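PDB 6J3A: gamma-glutamyltranspeptidase from Streptomyces lincolnensis, which belongs to the LmbA-like gamma-glutamyltranspeptidase homologues of the Ntn-hydrolase clan and probably acts as a transferase or hydrolase on a gamma-glutamyl-like substrate. Local coordinates for residues Q278-L283 / A318-A323; A314-W319 / R478-L483; Q461-W464 / P470-L473. One frame throughout, in Å; residues are numbered along the deposited sequence.

How the interactions relate
The three contacts lie on the same side of the chain's centre, gathered round the C-terminal end of helix 299-319. Interactions 1 and 2 share A318 and W319, with centres about 4 Å apart; interaction 3 lies about 8 Å from interaction 2 and about 12 Å from interaction 1. Along the chain, 278-283 comes first, then 314-323, then 461-464 and 470-473, and finally 478-483, so both segments of interaction 3 fall between the two of interaction 2. Polar bonds tie the set together: Q278 to T481, D322 to R478, E317 to W464, R480 to N471, and A323 to P470. Parts far apart in sequence thus meet in one buried region beside the end of helix 299-319.

Interaction 1. Residues Q278-L283 / A318-A323; sequences QGPVLL and AWYGDA
This is a buried aromatic contact in the helical part of an Ntn-hydrolase-type fold, in which helices cover antiparallel sheet: Y320, just past helix 299-319, turns a ring edge and its hydroxyl to the start of helix 280-288. Y320 is the first residue to leave helical backbone angles after helix 299-319, and it supplies most of the contact. Its CG stands anti to its own carbonyl carbon (chi1 -67°), which turns the ring back alongside the last turns of its own helix, where its CE2 edge and hydroxyl meet P280 and V281. The ring and the P280 side chain run alongside each other in opposite directions, and P280 CB approaches Y320 CE2 obliquely at 3.6 Å. V281 N meets the same ring at its edge, in plane, 3.7 Å from CE2, while Q278 O lies near that edge, 4.0 Å from CE2. V281 N is already spent on Q278 O at 2.8 Å, a bond inside the turn, and although Y320 OH comes within 3.3 Å of V281 N the angle is too poor for a hydrogen bond. The buried hydroxyl is instead satisfied one turn further on, by a hydrogen bond with Q284. V281 also touches A312, M313 and R316, so the same turn is packed against the body of helix 299-319 as well as against the residue that follows it. The tightest approach is made by the phenol oxygen, with Y320 OH resting 3.2 Å from the carbonyl carbon C of P280.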
# COMPACT_ATOMS: atom_id res chain seq x y z
N GLN A 278 7.21 -29.14 -3.21
CA GLN A 278 8.53 -28.89 -2.61
C GLN A 278 8.43 -28.38 -1.16
O GLN A 278 9.47 -28.13 -0.52
CB GLN A 278 9.35 -27.88 -3.43
CG GLN A 278 8.82 -26.44 -3.44
CD GLN A 278 9.81 -25.42 -4.02
OE1 GLN A 278 9.39 -24.44 -4.63
NE2 GLN A 278 11.10 -25.64 -3.82
N GLY A 279 7.21 -28.19 -0.65
CA GLY A 279 6.95 -27.59 0.66
C GLY A 279 7.91 -27.99 1.77
O GLY A 279 8.53 -27.12 2.41
N PRO A 280 8.05 -29.30 1.98
CA PRO A 280 8.95 -29.83 3.00
C PRO A 280 10.42 -29.43 2.93
O PRO A 280 11.11 -29.57 3.94
CB PRO A 280 8.78 -31.33 2.83
CG PRO A 280 7.36 -31.48 2.42
CD PRO A 280 7.19 -30.36 1.43
N VAL A 281 10.89 -28.92 1.79
CA VAL A 281 12.29 -28.51 1.66
C VAL A 281 12.65 -27.31 2.55
O VAL A 281 13.81 -27.16 2.95
CB VAL A 281 12.68 -28.27 0.18
CG1 VAL A 281 12.36 -26.85 -0.28
CG2 VAL A 281 14.16 -28.56 -0.03
N LEU A 282 11.65 -26.47 2.85
CA LEU A 282 11.78 -25.39 3.84
C LEU A 282 12.01 -26.00 5.23
O LEU A 282 12.93 -25.62 5.95
CB LEU A 282 10.53 -24.49 3.86
CG LEU A 282 10.66 -23.12 4.56
CD1 LEU A 282 9.71 -22.08 3.98
CD2 LEU A 282 10.49 -23.20 6.08
N LEU A 283 11.15 -26.96 5.57
CA LEU A 283 11.24 -27.68 6.83
C LEU A 283 12.60 -28.39 6.98
O LEU A 283 13.21 -28.34 8.05
CB LEU A 283 10.06 -28.66 6.99
CG LEU A 283 8.62 -28.16 6.76
CD1 LEU A 283 7.56 -29.23 6.95
CD2 LEU A 283 8.32 -27.02 7.71
N ALA A 318 16.06 -36.12 -4.96
CA ALA A 318 16.18 -37.57 -4.74
C ALA A 318 14.90 -38.22 -4.23
O ALA A 318 14.56 -39.32 -4.67
CB ALA A 318 17.32 -37.85 -3.77
N TRP A 319 14.22 -37.57 -3.29
CA TRP A 319 13.17 -38.22 -2.50
C TRP A 319 11.74 -37.73 -2.74
O TRP A 319 10.80 -38.49 -2.49
CB TRP A 319 13.53 -38.15 -1.01
CG TRP A 319 14.86 -38.81 -0.73
CD1 TRP A 319 16.02 -38.20 -0.35
CD2 TRP A 319 15.16 -40.19 -0.87
NE1 TRP A 319 17.02 -39.12 -0.23
CE2 TRP A 319 16.53 -40.35 -0.55
CE3 TRP A 319 14.40 -41.32 -1.24
CZ2 TRP A 319 17.15 -41.60 -0.58
CZ3 TRP A 319 15.02 -42.55 -1.28
CH2 TRP A 319 16.39 -42.69 -0.94
N TYR A 320 11.56 -36.50 -3.23
CA TYR A 320 10.20 -35.92 -3.29
C TYR A 320 9.47 -36.31 -4.56
O TYR A 320 10.08 -36.55 -5.60
CB TYR A 320 10.20 -34.39 -3.18
CG TYR A 320 10.62 -33.80 -1.85
CD1 TYR A 320 11.52 -34.46 -0.99
CD2 TYR A 320 10.17 -32.53 -1.47
CE1 TYR A 320 11.93 -33.88 0.20
CE2 TYR A 320 10.58 -31.95 -0.28
CZ TYR A 320 11.46 -32.62 0.55
OH TYR A 320 11.87 -32.05 1.73
N GLY A 321 8.15 -36.32 -4.44
CA GLY A 321 7.29 -36.70 -5.55
C GLY A 321 6.01 -37.33 -5.05
O GLY A 321 5.75 -37.36 -3.84
N ASP A 322 5.20 -37.81 -5.99
CA ASP A 322 3.95 -38.51 -5.67
C ASP A 322 3.84 -39.90 -6.31
O ASP A 322 2.78 -40.52 -6.22
CB ASP A 322 2.76 -37.65 -6.11
CG ASP A 322 1.47 -38.03 -5.42
OD1 ASP A 322 1.48 -38.33 -4.20
OD2 ASP A 322 0.42 -38.00 -6.10
N ALA A 323 4.92 -40.40 -6.92
CA ALA A 323 4.93 -41.75 -7.51
C ALA A 323 5.48 -42.83 -6.56
O ALA A 323 5.64 -43.99 -6.97
CB ALA A 323 5.73 -41.75 -8.81

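Interaction 2. Residues A314-W319 / R478-L483; sequences ADREAW and RPRTTL
R316 is the first residue of the helical segment 314-319 to meet R480. With CG anti to the backbone N (chi1 -175°) and a bend at chi3, its head is carried to R480, whose NH2 lies over the rim of one face of the R316 guanidinium, 3.2 Å above its plane. The two planes are 28° apart, a close approach of two like charges. R316 NH1 and R480 NH2 are both donors and, at 3.4 Å, are not hydrogen-bonded. Nearby carboxylates probably balance the charges: D504 forms a salt bridge with R316 NH2, and E317, the next residue, takes R480. The E317 chain bends at chi2 and brings OE1 to 2.6 Å from R480 NH1, a salt bridge whose hydrogen bond is weak because the N-H points well off line. Carboxylate and guanidinium stand 76° apart, so the acid comes up to the edge of R480 roughly upright to its plane rather than pairing side by side with it. E317 OE2, 3.3 Å from R480 NH1, accepts a hydrogen bond from the indole NE1 of W464, which helps fix the carboxylate's rotation. R480 NE is buried here with no polar partner in the model. Thus the last turns of helix 299-319 are tied to the loop between strands 454-455 and 486-490; in relatives the corresponding loop lies beside the gamma-glutamyl pocket, and here T481 of that loop is backbone-bonded to W276 and Q278, just ahead of helix 280-288.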
# COMPACT_ATOMS: atom_id res chain seq x y z
N ALA A 314 18.88 -31.23 -2.72
CA ALA A 314 19.35 -32.54 -3.14
C ALA A 314 18.40 -33.63 -2.69
O ALA A 314 18.07 -34.54 -3.45
CB ALA A 314 20.74 -32.80 -2.57
N ASP A 315 17.97 -33.52 -1.44
CA ASP A 315 17.02 -34.46 -0.86
C ASP A 315 15.66 -34.32 -1.53
O ASP A 315 15.00 -35.32 -1.79
CB ASP A 315 16.89 -34.27 0.66
CG ASP A 315 17.94 -35.07 1.46
OD1 ASP A 315 18.68 -35.91 0.88
OD2 ASP A 315 18.01 -34.85 2.70
N ARG A 316 15.26 -33.08 -1.82
CA ARG A 316 14.05 -32.81 -2.61
C ARG A 316 14.05 -33.56 -3.95
O ARG A 316 13.08 -34.24 -4.30
CB ARG A 316 13.91 -31.32 -2.86
CG ARG A 316 12.62 -30.94 -3.59
CD ARG A 316 12.67 -29.53 -4.14
NE ARG A 316 13.33 -29.46 -5.45
CZ ARG A 316 13.29 -28.42 -6.28
NH1 ARG A 316 13.93 -28.48 -7.45
NH2 ARG A 316 12.60 -27.33 -5.98
N GLU A 317 15.14 -33.43 -4.69
CA GLU A 317 15.29 -34.08 -5.99
C GLU A 317 15.30 -35.60 -5.91
O GLU A 317 14.66 -36.28 -6.72
CB GLU A 317 16.60 -33.62 -6.66
CG GLU A 317 16.74 -34.08 -8.10
CD GLU A 317 15.55 -33.67 -8.95
OE1 GLU A 317 15.18 -32.48 -8.91
OE2 GLU A 317 14.96 -34.54 -9.62
N ALA A 318 16.06 -36.12 -4.96
CA ALA A 318 16.18 -37.57 -4.74
C ALA A 318 14.90 -38.22 -4.23
O ALA A 318 14.56 -39.32 -4.67
CB ALA A 318 17.32 -37.85 -3.77
N TRP A 319 14.22 -37.57 -3.29
CA TRP A 319 13.17 -38.22 -2.50
C TRP A 319 11.74 -37.73 -2.74
O TRP A 319 10.80 -38.49 -2.49
CB TRP A 319 13.53 -38.15 -1.01
CG TRP A 319 14.86 -38.81 -0.73
CD1 TRP A 319 16.02 -38.20 -0.35
CD2 TRP A 319 15.16 -40.19 -0.87
NE1 TRP A 319 17.02 -39.12 -0.23
CE2 TRP A 319 16.53 -40.35 -0.55
CE3 TRP A 319 14.40 -41.32 -1.24
CZ2 TRP A 319 17.15 -41.60 -0.58
CZ3 TRP A 319 15.02 -42.55 -1.28
CH2 TRP A 319 16.39 -42.69 -0.94
N ARG A 478 0.30 -36.62 -8.83
CA ARG A 478 0.67 -35.21 -8.99
C ARG A 478 2.11 -35.11 -9.41
O ARG A 478 2.95 -35.87 -8.94
CB ARG A 478 0.56 -34.41 -7.69
CG ARG A 478 -0.82 -34.33 -7.08
CD ARG A 478 -0.95 -35.36 -5.99
NE ARG A 478 -1.52 -34.83 -4.77
CZ ARG A 478 -1.32 -35.35 -3.55
NH1 ARG A 478 -1.89 -34.77 -2.51
NH2 ARG A 478 -0.54 -36.41 -3.35
N PRO A 479 2.42 -34.14 -10.27
CA PRO A 479 3.83 -33.84 -10.44
C PRO A 479 4.38 -33.18 -9.17
O PRO A 479 3.62 -32.64 -8.34
CB PRO A 479 3.85 -32.86 -11.60
CG PRO A 479 2.53 -32.17 -11.52
CD PRO A 479 1.56 -33.17 -10.97
N ARG A 480 5.69 -33.23 -9.04
CA ARG A 480 6.36 -32.60 -7.93
C ARG A 480 6.34 -31.08 -8.14
O ARG A 480 7.12 -30.55 -8.93
CB ARG A 480 7.78 -33.12 -7.82
CG ARG A 480 8.42 -32.89 -6.48
CD ARG A 480 9.54 -31.89 -6.61
NE ARG A 480 10.72 -32.49 -7.23
CZ ARG A 480 11.59 -31.85 -8.01
NH1 ARG A 480 12.63 -32.53 -8.49
NH2 ARG A 480 11.43 -30.56 -8.34
N THR A 481 5.44 -30.41 -7.43
CA THR A 481 5.07 -29.02 -7.75
C THR A 481 5.86 -28.00 -6.92
O THR A 481 6.13 -28.24 -5.74
CB THR A 481 3.53 -28.82 -7.61
OG1 THR A 481 3.15 -27.57 -8.18
CG2 THR A 481 3.05 -28.91 -6.17
N THR A 482 6.24 -26.88 -7.55
CA THR A 482 7.00 -25.82 -6.86
C THR A 482 6.15 -24.96 -5.91
O THR A 482 6.69 -24.26 -5.05
CB THR A 482 7.72 -24.88 -7.84
OG1 THR A 482 6.82 -24.49 -8.89
CG2 THR A 482 8.94 -25.57 -8.43
N LEU A 483 4.83 -25.04 -6.06
CA LEU A 483 3.88 -24.20 -5.33
C LEU A 483 3.85 -24.59 -3.86
O LEU A 483 3.55 -25.73 -3.52
CB LEU A 483 2.48 -24.36 -5.94
CG LEU A 483 2.41 -24.28 -7.48
CD1 LEU A 483 0.96 -24.24 -7.92
CD2 LEU A 483 3.22 -23.10 -8.05

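Interaction 3. Residues Q461-W464 / P470-L473; sequences QMTW and PNSL
N471 has the most surface buried here and grips the 461-464 segment twice, once through its side chain and once through its backbone. Its CG lies anti to the backbone N (chi1 -165°), carrying the amide across T463, and ND2 donates to M462 O at 2.7 Å. That bond is bent, with the donor tilted from the carbonyl plane; the same oxygen has a second, weak partner in R550. The other end of the amide, OD1, accepts the backbone N-H of R480, so both ends of the group are bonded and its rotation is fixed. Through its backbone, N471 O receives W464 N at 2.9 Å, and T463 CA makes a CH...O contact with it at 3.5 Å. W464 O in turn accepts L473 N at 2.9 Å. These two bonds flank S472 and make a single beta bridge of the parallel pattern between W464 and S472, formed within the long connection from strand 454-455 to strand 486-490. T463 crosses N471 at about a right angle and leans on L473: OG1 touches L473 CB at 3.6 Å and CD1 at 3.8 Å, while the hydroxyl is hydrogen-bonded to L460 O. The W464 ring and the N471 amide are steeply turned, 74° between planes, with CD1 4.1 Å from ND2. R550 makes a cation-pi contact with this indole and also bonds T463 O, while L473 packs on V87 and Y90 of helix 87-92.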
# COMPACT_ATOMS: atom_id res chain seq x y z
N GLN A 461 5.56 -30.83 -16.72
CA GLN A 461 6.94 -30.54 -17.07
C GLN A 461 7.96 -30.83 -15.98
O GLN A 461 9.14 -31.02 -16.27
CB GLN A 461 7.09 -29.10 -17.57
CG GLN A 461 7.25 -28.03 -16.50
CD GLN A 461 7.43 -26.67 -17.12
OE1 GLN A 461 8.53 -26.29 -17.51
NE2 GLN A 461 6.33 -25.93 -17.23
N MET A 462 7.50 -30.86 -14.74
CA MET A 462 8.35 -31.08 -13.58
C MET A 462 8.61 -32.54 -13.23
O MET A 462 9.50 -32.83 -12.42
CB MET A 462 7.74 -30.35 -12.39
CG MET A 462 7.42 -28.89 -12.69
SD MET A 462 7.27 -27.86 -11.23
CE MET A 462 7.36 -26.25 -12.00
N THR A 463 7.87 -33.46 -13.84
CA THR A 463 8.11 -34.89 -13.69
C THR A 463 9.30 -35.32 -14.53
O THR A 463 9.85 -34.54 -15.31
CB THR A 463 6.91 -35.72 -14.16
OG1 THR A 463 6.67 -35.44 -15.54
CG2 THR A 463 5.67 -35.38 -13.36
N TRP A 464 9.69 -36.58 -14.38
CA TRP A 464 10.75 -37.18 -15.18
C TRP A 464 10.24 -38.27 -16.10
O TRP A 464 9.42 -39.11 -15.69
CB TRP A 464 11.79 -37.78 -14.26
CG TRP A 464 12.57 -36.79 -13.47
CD1 TRP A 464 12.61 -36.68 -12.12
CD2 TRP A 464 13.44 -35.77 -13.99
NE1 TRP A 464 13.46 -35.67 -11.75
CE2 TRP A 464 13.98 -35.09 -12.87
CE3 TRP A 464 13.82 -35.38 -15.28
CZ2 TRP A 464 14.89 -34.03 -13.01
CZ3 TRP A 464 14.73 -34.32 -15.41
CH2 TRP A 464 15.25 -33.66 -14.28
N PRO A 470 10.62 -41.37 -7.43
CA PRO A 470 9.51 -40.74 -6.69
C PRO A 470 8.71 -39.72 -7.51
O PRO A 470 7.49 -39.58 -7.29
CB PRO A 470 10.22 -40.02 -5.51
CG PRO A 470 11.59 -40.60 -5.43
CD PRO A 470 11.93 -41.09 -6.80
N ASN A 471 9.39 -39.03 -8.43
CA ASN A 471 8.79 -38.05 -9.37
C ASN A 471 8.79 -38.50 -10.86
O ASN A 471 8.88 -37.67 -11.77
CB ASN A 471 9.55 -36.70 -9.24
CG ASN A 471 8.81 -35.53 -9.88
OD1 ASN A 471 7.58 -35.48 -9.89
ND2 ASN A 471 9.58 -34.58 -10.41
N SER A 472 8.68 -39.80 -11.09
CA SER A 472 8.48 -40.37 -12.42
C SER A 472 7.10 -39.97 -12.87
O SER A 472 6.17 -40.03 -12.07
CB SER A 472 8.53 -41.91 -12.38
OG SER A 472 9.85 -42.41 -12.24
N LEU A 473 6.96 -39.57 -14.13
CA LEU A 473 5.65 -39.24 -14.69
C LEU A 473 4.75 -40.46 -14.52
O LEU A 473 5.06 -41.55 -15.00
CB LEU A 473 5.77 -38.85 -16.16
CG LEU A 473 4.44 -38.66 -16.91
CD1 LEU A 473 3.60 -37.56 -16.28
CD2 LEU A 473 4.68 -38.38 -18.38